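Local coordinates for protein Atg1 tMIT (Kluyveromyces marxianus, PDB 4P1N) that forms the tandem MIT region of a serine/threonine protein kinase required for autophagosome formation and involved in cytoplasm-to-vacuole transport, at residues V143-I146 and R147-N151; A192-I195 and S196-A199; G206-Y209 and N210-E213. All blocks are in the same frame, centred on the assembly; numbering follows the deposited sequence.

Contact 1: residues V143-I146 and R147-N151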
loop_
_atom_site.group_PDB
_atom_site.type_symbol
_atom_site.label_atom_id
_atom_site.label_comp_id
_atom_site.label_asym_id
_atom_site.label_seq_id
_atom_site.Cartn_x
_atom_site.Cartn_y
_atom_site.Cartn_z
ATOM N N VAL B 143 -1.982 -5.951 -1.328
ATOM C CA VAL B 143 -3.166 -5.809 -2.120
ATOM C C VAL B 143 -4.065 -4.684 -1.606
ATOM O O VAL B 143 -4.584 -3.930 -2.420
ATOM C CB VAL B 143 -3.918 -7.145 -2.243
ATOM C CG1 VAL B 143 -5.269 -6.942 -2.926
ATOM C CG2 VAL B 143 -3.066 -8.134 -3.044
ATOM N N GLN B 144 -4.251 -4.562 -0.291
ATOM C CA GLN B 144 -4.891 -3.343 0.240
ATOM C C GLN B 144 -4.216 -2.055 -0.248
ATOM O O GLN B 144 -4.904 -1.128 -0.736
ATOM C CB GLN B 144 -4.993 -3.387 1.745
ATOM C CG GLN B 144 -5.997 -4.467 2.191
ATOM C CD GLN B 144 -6.106 -4.573 3.675
ATOM O OE1 GLN B 144 -5.348 -3.938 4.412
ATOM N NE2 GLN B 144 -7.067 -5.391 4.155
ATOM N N TRP B 145 -2.876 -2.024 -0.189
ATOM C CA TRP B 145 -2.121 -0.886 -0.712
ATOM C C TRP B 145 -2.370 -0.605 -2.182
ATOM O O TRP B 145 -2.618 0.537 -2.563
ATOM C CB TRP B 145 -0.631 -1.065 -0.442
ATOM C CG TRP B 145 0.199 0.104 -0.853
ATOM C CD1 TRP B 145 0.442 1.286 -0.154
ATOM C CD2 TRP B 145 0.873 0.242 -2.116
ATOM N NE1 TRP B 145 1.267 2.109 -0.925
ATOM C CE2 TRP B 145 1.541 1.479 -2.119
ATOM C CE3 TRP B 145 1.023 -0.594 -3.207
ATOM C CZ2 TRP B 145 2.310 1.909 -3.216
ATOM C CZ3 TRP B 145 1.827 -0.177 -4.281
ATOM C CH2 TRP B 145 2.442 1.055 -4.275
ATOM N N ILE B 146 -2.279 -1.644 -3.018
ATOM C CA ILE B 146 -2.504 -1.538 -4.457
ATOM C C ILE B 146 -3.876 -0.980 -4.705
ATOM O O ILE B 146 -4.046 -0.058 -5.482
ATOM C CB ILE B 146 -2.367 -2.949 -5.138
ATOM C CG1 ILE B 146 -0.915 -3.353 -5.224
ATOM C CG2 ILE B 146 -3.005 -2.973 -6.519
ATOM C CD1 ILE B 146 -0.673 -4.846 -5.366
ATOM N N ARG B 147 -4.869 -1.515 -4.008
ATOM C CA ARG B 147 -6.230 -1.031 -4.152
ATOM C C ARG B 147 -6.395 0.454 -3.769
ATOM O O ARG B 147 -7.036 1.199 -4.517
ATOM C CB ARG B 147 -7.192 -1.882 -3.358
ATOM C CG ARG B 147 -8.618 -1.387 -3.422
ATOM C CD ARG B 147 -9.091 -0.818 -2.089
ATOM N NE ARG B 147 -9.454 -1.898 -1.183
ATOM C CZ ARG B 147 -8.989 -2.109 0.060
ATOM N NH1 ARG B 147 -8.094 -1.295 0.666
ATOM N NH2 ARG B 147 -9.435 -3.193 0.703
ATOM N N ASP B 148 -5.817 0.846 -2.635
ATOM C CA ASP B 148 -5.801 2.257 -2.163
ATOM C C ASP B 148 -5.126 3.136 -3.247
ATOM O O ASP B 148 -5.596 4.208 -3.580
ATOM C CB ASP B 148 -4.960 2.461 -0.854
ATOM C CG ASP B 148 -5.437 1.666 0.386
ATOM O OD1 ASP B 148 -6.650 1.534 0.558
ATOM O OD2 ASP B 148 -4.539 1.230 1.268
ATOM N N ARG B 149 -3.978 2.716 -3.755
ATOM C CA ARG B 149 -3.303 3.527 -4.795
ATOM C C ARG B 149 -4.089 3.621 -6.081
ATOM O O ARG B 149 -4.149 4.688 -6.710
ATOM C CB ARG B 149 -1.900 2.995 -5.103
ATOM C CG ARG B 149 -0.963 3.107 -3.922
ATOM C CD ARG B 149 -0.556 4.563 -3.545
ATOM N NE ARG B 149 -1.574 5.237 -2.764
ATOM C CZ ARG B 149 -1.985 4.862 -1.554
ATOM N NH1 ARG B 149 -1.443 3.837 -0.928
ATOM N NH2 ARG B 149 -2.961 5.486 -0.970
ATOM N N PHE B 150 -4.750 2.528 -6.450
ATOM C CA PHE B 150 -5.585 2.496 -7.647
ATOM C C PHE B 150 -6.690 3.546 -7.533
ATOM O O PHE B 150 -6.851 4.340 -8.438
ATOM C CB PHE B 150 -6.147 1.094 -7.842
ATOM C CG PHE B 150 -6.870 0.894 -9.118
ATOM C CD1 PHE B 150 -8.174 1.281 -9.241
ATOM C CD2 PHE B 150 -6.236 0.333 -10.189
ATOM C CE1 PHE B 150 -8.853 1.122 -10.433
ATOM C CE2 PHE B 150 -6.912 0.144 -11.402
ATOM C CZ PHE B 150 -8.222 0.538 -11.515
ATOM N N ASN B 151 -7.413 3.580 -6.410
ATOM C CA ASN B 151 -8.518 4.534 -6.198
ATOM C C ASN B 151 -8.039 5.959 -6.112
ATOM O O ASN B 151 -8.640 6.845 -6.700
ATOM C CB ASN B 151 -9.313 4.189 -4.926
ATOM C CG ASN B 151 -10.051 2.879 -5.078
ATOM O OD1 ASN B 151 -10.347 2.480 -6.191
ATOM N ND2 ASN B 151 -10.360 2.218 -3.988
#

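Contact 2: residues A192-I195 and S196-A199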
loop_
_atom_site.group_PDB
_atom_site.type_symbol
_atom_site.label_atom_id
_atom_site.label_comp_id
_atom_site.label_asym_id
_atom_site.label_seq_id
_atom_site.Cartn_x
_atom_site.Cartn_y
_atom_site.Cartn_z
ATOM N N ALA B 192 14.265 8.499 -15.767
ATOM C CA ALA B 192 15.143 7.400 -15.311
ATOM C C ALA B 192 16.651 7.698 -15.525
ATOM O O ALA B 192 17.473 7.386 -14.685
ATOM C CB ALA B 192 14.784 6.110 -16.000
ATOM N N LEU B 193 16.991 8.259 -16.674
ATOM C CA LEU B 193 18.377 8.586 -17.006
ATOM C C LEU B 193 18.891 9.777 -16.189
ATOM O O LEU B 193 20.043 9.768 -15.780
ATOM C CB LEU B 193 18.531 8.850 -18.513
ATOM C CG LEU B 193 18.801 7.593 -19.365
ATOM C CD1 LEU B 193 18.016 6.368 -18.951
ATOM C CD2 LEU B 193 18.553 7.826 -20.841
ATOM N N ASP B 194 18.043 10.777 -15.920
ATOM C CA ASP B 194 18.421 11.856 -14.990
ATOM C C ASP B 194 18.745 11.331 -13.601
ATOM O O ASP B 194 19.714 11.738 -12.998
ATOM C CB ASP B 194 17.290 12.868 -14.806
ATOM C CG ASP B 194 17.038 13.707 -16.014
ATOM O OD1 ASP B 194 17.919 13.860 -16.882
ATOM O OD2 ASP B 194 15.920 14.236 -16.082
ATOM N N ILE B 195 17.902 10.448 -13.083
ATOM C CA ILE B 195 18.121 9.884 -11.757
ATOM C C ILE B 195 19.452 9.125 -11.693
ATOM O O ILE B 195 20.191 9.287 -10.721
ATOM C CB ILE B 195 16.994 8.943 -11.314
ATOM C CG1 ILE B 195 15.711 9.746 -11.059
ATOM C CG2 ILE B 195 17.397 8.221 -10.023
ATOM C CD1 ILE B 195 14.456 8.896 -11.020
ATOM N N SER B 196 19.754 8.309 -12.719
ATOM C CA SER B 196 21.031 7.576 -12.746
ATOM C C SER B 196 22.250 8.503 -12.974
ATOM O O SER B 196 23.334 8.250 -12.434
ATOM C CB SER B 196 21.016 6.449 -13.779
ATOM O OG SER B 196 20.398 5.278 -13.217
ATOM N N ARG B 197 22.068 9.532 -13.802
ATOM C CA ARG B 197 23.108 10.503 -14.029
ATOM C C ARG B 197 23.432 11.217 -12.725
ATOM O O ARG B 197 24.582 11.312 -12.362
ATOM C CB ARG B 197 22.698 11.510 -15.103
ATOM C CG ARG B 197 23.788 12.518 -15.425
ATOM C CD ARG B 197 23.281 13.616 -16.342
ATOM N NE ARG B 197 22.444 14.560 -15.599
ATOM C CZ ARG B 197 21.161 14.821 -15.846
ATOM N NH1 ARG B 197 20.515 14.245 -16.855
ATOM N NH2 ARG B 197 20.515 15.687 -15.076
ATOM N N ASN B 198 22.408 11.731 -12.038
ATOM C CA ASN B 198 22.595 12.310 -10.707
ATOM C C ASN B 198 23.202 11.323 -9.677
ATOM O O ASN B 198 23.984 11.727 -8.821
ATOM C CB ASN B 198 21.248 12.820 -10.139
ATOM C CG ASN B 198 20.756 14.124 -10.774
ATOM O OD1 ASN B 198 19.578 14.440 -10.673
ATOM N ND2 ASN B 198 21.626 14.870 -11.390
ATOM N N ALA B 199 22.802 10.048 -9.708
ATOM C CA ALA B 199 23.368 9.065 -8.772
ATOM C C ALA B 199 24.880 8.865 -8.955
ATOM O O ALA B 199 25.612 8.711 -7.974
ATOM C CB ALA B 199 22.651 7.737 -8.896
#

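Contact 3: residues G206-Y209 and N210-E213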
loop_
_atom_site.group_PDB
_atom_site.type_symbol
_atom_site.label_atom_id
_atom_site.label_comp_id
_atom_site.label_asym_id
_atom_site.label_seq_id
_atom_site.Cartn_x
_atom_site.Cartn_y
_atom_site.Cartn_z
ATOM N N GLY B 206 31.720 11.080 -3.299
ATOM C CA GLY B 206 31.792 10.392 -2.006
ATOM C C GLY B 206 30.463 10.355 -1.268
ATOM O O GLY B 206 30.408 10.159 -0.051
ATOM N N GLY B 207 29.376 10.533 -2.004
ATOM C CA GLY B 207 28.062 10.625 -1.395
ATOM C C GLY B 207 27.630 9.315 -0.790
ATOM O O GLY B 207 28.284 8.280 -0.969
ATOM N N ASN B 208 26.500 9.362 -0.101
ATOM C CA ASN B 208 25.978 8.204 0.592
ATOM C C ASN B 208 25.612 7.059 -0.362
ATOM O O ASN B 208 24.810 7.225 -1.278
ATOM C CB ASN B 208 24.773 8.602 1.428
ATOM C CG ASN B 208 24.280 7.467 2.284
ATOM O OD1 ASN B 208 23.605 6.562 1.793
ATOM N ND2 ASN B 208 24.622 7.496 3.574
ATOM N N TYR B 209 26.205 5.895 -0.134
ATOM C CA TYR B 209 26.027 4.763 -1.034
ATOM C C TYR B 209 24.607 4.225 -1.127
ATOM O O TYR B 209 24.184 3.806 -2.195
ATOM C CB TYR B 209 27.005 3.630 -0.681
ATOM C CG TYR B 209 28.412 3.913 -1.150
ATOM C CD1 TYR B 209 28.668 4.871 -2.148
ATOM C CD2 TYR B 209 29.492 3.246 -0.604
ATOM C CE1 TYR B 209 29.959 5.140 -2.575
ATOM C CE2 TYR B 209 30.787 3.509 -1.038
ATOM C CZ TYR B 209 31.010 4.452 -2.026
ATOM O OH TYR B 209 32.285 4.727 -2.467
ATOM N N ASN B 210 23.885 4.215 -0.014
ATOM C CA ASN B 210 22.512 3.752 -0.021
ATOM C C ASN B 210 21.679 4.626 -0.930
ATOM O O ASN B 210 20.873 4.118 -1.717
ATOM C CB ASN B 210 21.933 3.761 1.389
ATOM C CG ASN B 210 22.615 2.770 2.308
ATOM O OD1 ASN B 210 22.313 2.718 3.493
ATOM N ND2 ASN B 210 23.534 1.982 1.774
ATOM N N THR B 211 21.915 5.937 -0.840
ATOM C CA THR B 211 21.194 6.919 -1.654
ATOM C C THR B 211 21.421 6.594 -3.114
ATOM O O THR B 211 20.477 6.504 -3.885
ATOM C CB THR B 211 21.660 8.360 -1.308
ATOM O OG1 THR B 211 21.398 8.606 0.077
ATOM C CG2 THR B 211 20.959 9.398 -2.128
ATOM N N CYS B 212 22.681 6.354 -3.472
ATOM C CA CYS B 212 23.035 5.993 -4.839
ATOM C C CYS B 212 22.385 4.688 -5.281
ATOM O O CYS B 212 21.924 4.604 -6.416
ATOM C CB CYS B 212 24.536 5.860 -4.990
ATOM S SG CYS B 212 25.420 7.376 -4.648
ATOM N N GLU B 213 22.331 3.707 -4.374
ATOM C CA GLU B 213 21.781 2.380 -4.677
ATOM C C GLU B 213 20.307 2.444 -5.010
ATOM O O GLU B 213 19.843 1.829 -5.959
ATOM C CB GLU B 213 21.971 1.403 -3.502
ATOM C CG GLU B 213 21.186 0.091 -3.671
ATOM C CD GLU B 213 21.543 -1.007 -2.663
ATOM O OE1 GLU B 213 22.254 -0.714 -1.677
ATOM O OE2 GLU B 213 21.093 -2.169 -2.865
#

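Contact 1: residues V143-I146 and R147-N151
Arg149 N donates to Trp145 O at 2.8 Å, one of four backbone bonds that run from residue i+4 back to i along this helix. Trp145 has CG anti to the backbone N (chi1 -176°), which brings the indole back toward the next turn, where the Arg149 side chain crosses it at about a right angle. Arg149 CG sits over one face as a CH-pi contact, 3.7 Å from the centroid of the six-membered ring. Bends at chi2 and chi3 then bring the guanidinium edge-on over the rim of the five-membered ring, its plane turned 63° from the indole. There Arg149 NH1 and Trp145 NE1 stand 3.2 Å apart, two donors not bonded to each other: NE1 bonds Gln144 and NH1 salt-bridges Asp148, both of the second subunit, while Arg149 NE pairs with Glu152. With an alanine in place of Trp145, Arg149 CG is likely to lose the ring face it rests on, and Gln144 of the second subunit the N-H it accepts. Arg147 NH1 salt-bridges Asp148 OD1 at 3.2 Å. Ile146, whose branched apolar chain suits burial between two helices, packs on helices 10-33 and 95-129, and Phe150 on helix 95-129.

Contact 2: residues A192-I195 and S196-A199
Residues 192-195 and 196-199 form one unbroken run of helix, in which the carbonyls of Ala192, Leu193, Asp194 and Ile195 each accept the backbone N-H four residues on; the Asn198 N to Asp194 O bond, 2.9 Å long, is nearly straight at 173°. On the outer side of this helix the main side-chain contact is a salt bridge between residues three apart, a spacing that brings two side chains round to the same side. Arg197 NH1 donates to Asp194 OD1 at 2.6 Å, and the two chains run side by side in the same direction. The bond is not a flat two-pronged pairing: the carboxylate and guanidinium planes stand 67° apart, OD1 is met on its anti side and somewhat out of the carboxylate plane, the oxygen itself is tilted from the guanidinium plane, and NH2 stays 3.7 Å from Asp194 OD1. Arg197 reaches this position with CG anti to its own nitrogen (chi1 -177°) and a straight start, before a single bend at chi3 turns the guanidinium back over Asp194 CA, which lies against one of its faces. A long, flexible, charged side chain suits a partly exposed position. The helix also meets chains of another protein, Arg197 packing there on an acidic side chain.

The buried side uses small or apolar residues instead. Ser196 OG hydrogen-bonds the hydroxyl of Ser219 on helix 209-227, and the same Ser219 OG also bonds Ala192 O, so a buried hydroxyl and a helix carbonyl share one partner. Ile195 packs on Ala215 and Ser219 of that helix, Ala199 on Tyr216, and Leu193 on Tyr259 of helix 250-273. A polar outer side and a small or apolar inner side make helix 184-204 an amphipathic member of the three-helix bundle characteristic of MIT domains, here the second of the tandem pair.

Contact 3: residues G206-Y209 and N210-E213
Side-chain hydrogen bonds come first: Asn208 OD1 accepts the capping bond from Thr211 N at 3.2 Å, in the amide plane and on a lone pair, and takes a second, weak bond from Thr211 OG1 at 3.5 Å. Asn208 has CG anti to its backbone N (chi1 -174°), which turns the amide oxygen back over the opening turn; a short side chain with an acceptor suits a place where the first N-H groups of a helix lack carbonyls before them. The Thr211 hydroxyl has a stronger partner in Asn134 ND2 of the second subunit, so the cap lies at an interface.

Backbone bonds then begin the helix, Cys212 N to Asn208 O at 3.2 Å and Glu213 N to Tyr209 O at 2.9 Å.

Apolar packing and charge tie the turn inward. Cys212, small and buried, touches Leu202 of helix 184-204 and Leu270 of helix 250-273; Tyr209 also lies on Leu270, while Glu213 OE2 salt-bridges Lys271. Gly206, whose positive phi (73°) favours glycine, is the C-prime residue of a Schellman motif ending helix 184-204. A Schellman stop at Gly206 and, two residues later, an Asn N-cap make a tight turn between consecutive antiparallel helices of the second MIT domain.

Contacts 1 and 2 are buried stretches of helix, in the first and second MIT domains respectively, with centres 28 Å apart on opposite sides of the chain's centre; contact 3 is a surface turn. Contacts 2 and 3 belong together: they touch, Ala199 O lying 3.6 Å from Cys212 SG, and concern the consecutive helices 184-204 and 209-227. Chemistry follows place. Contact 1 combines an aromatic face with charges answered across the subunit interface, contact 2 sets a salt bridge within its own helix against small or apolar buried residues, and contact 3 uses an amide side chain to cap a helix start. Contacts 1 and 3 both reach the second subunit.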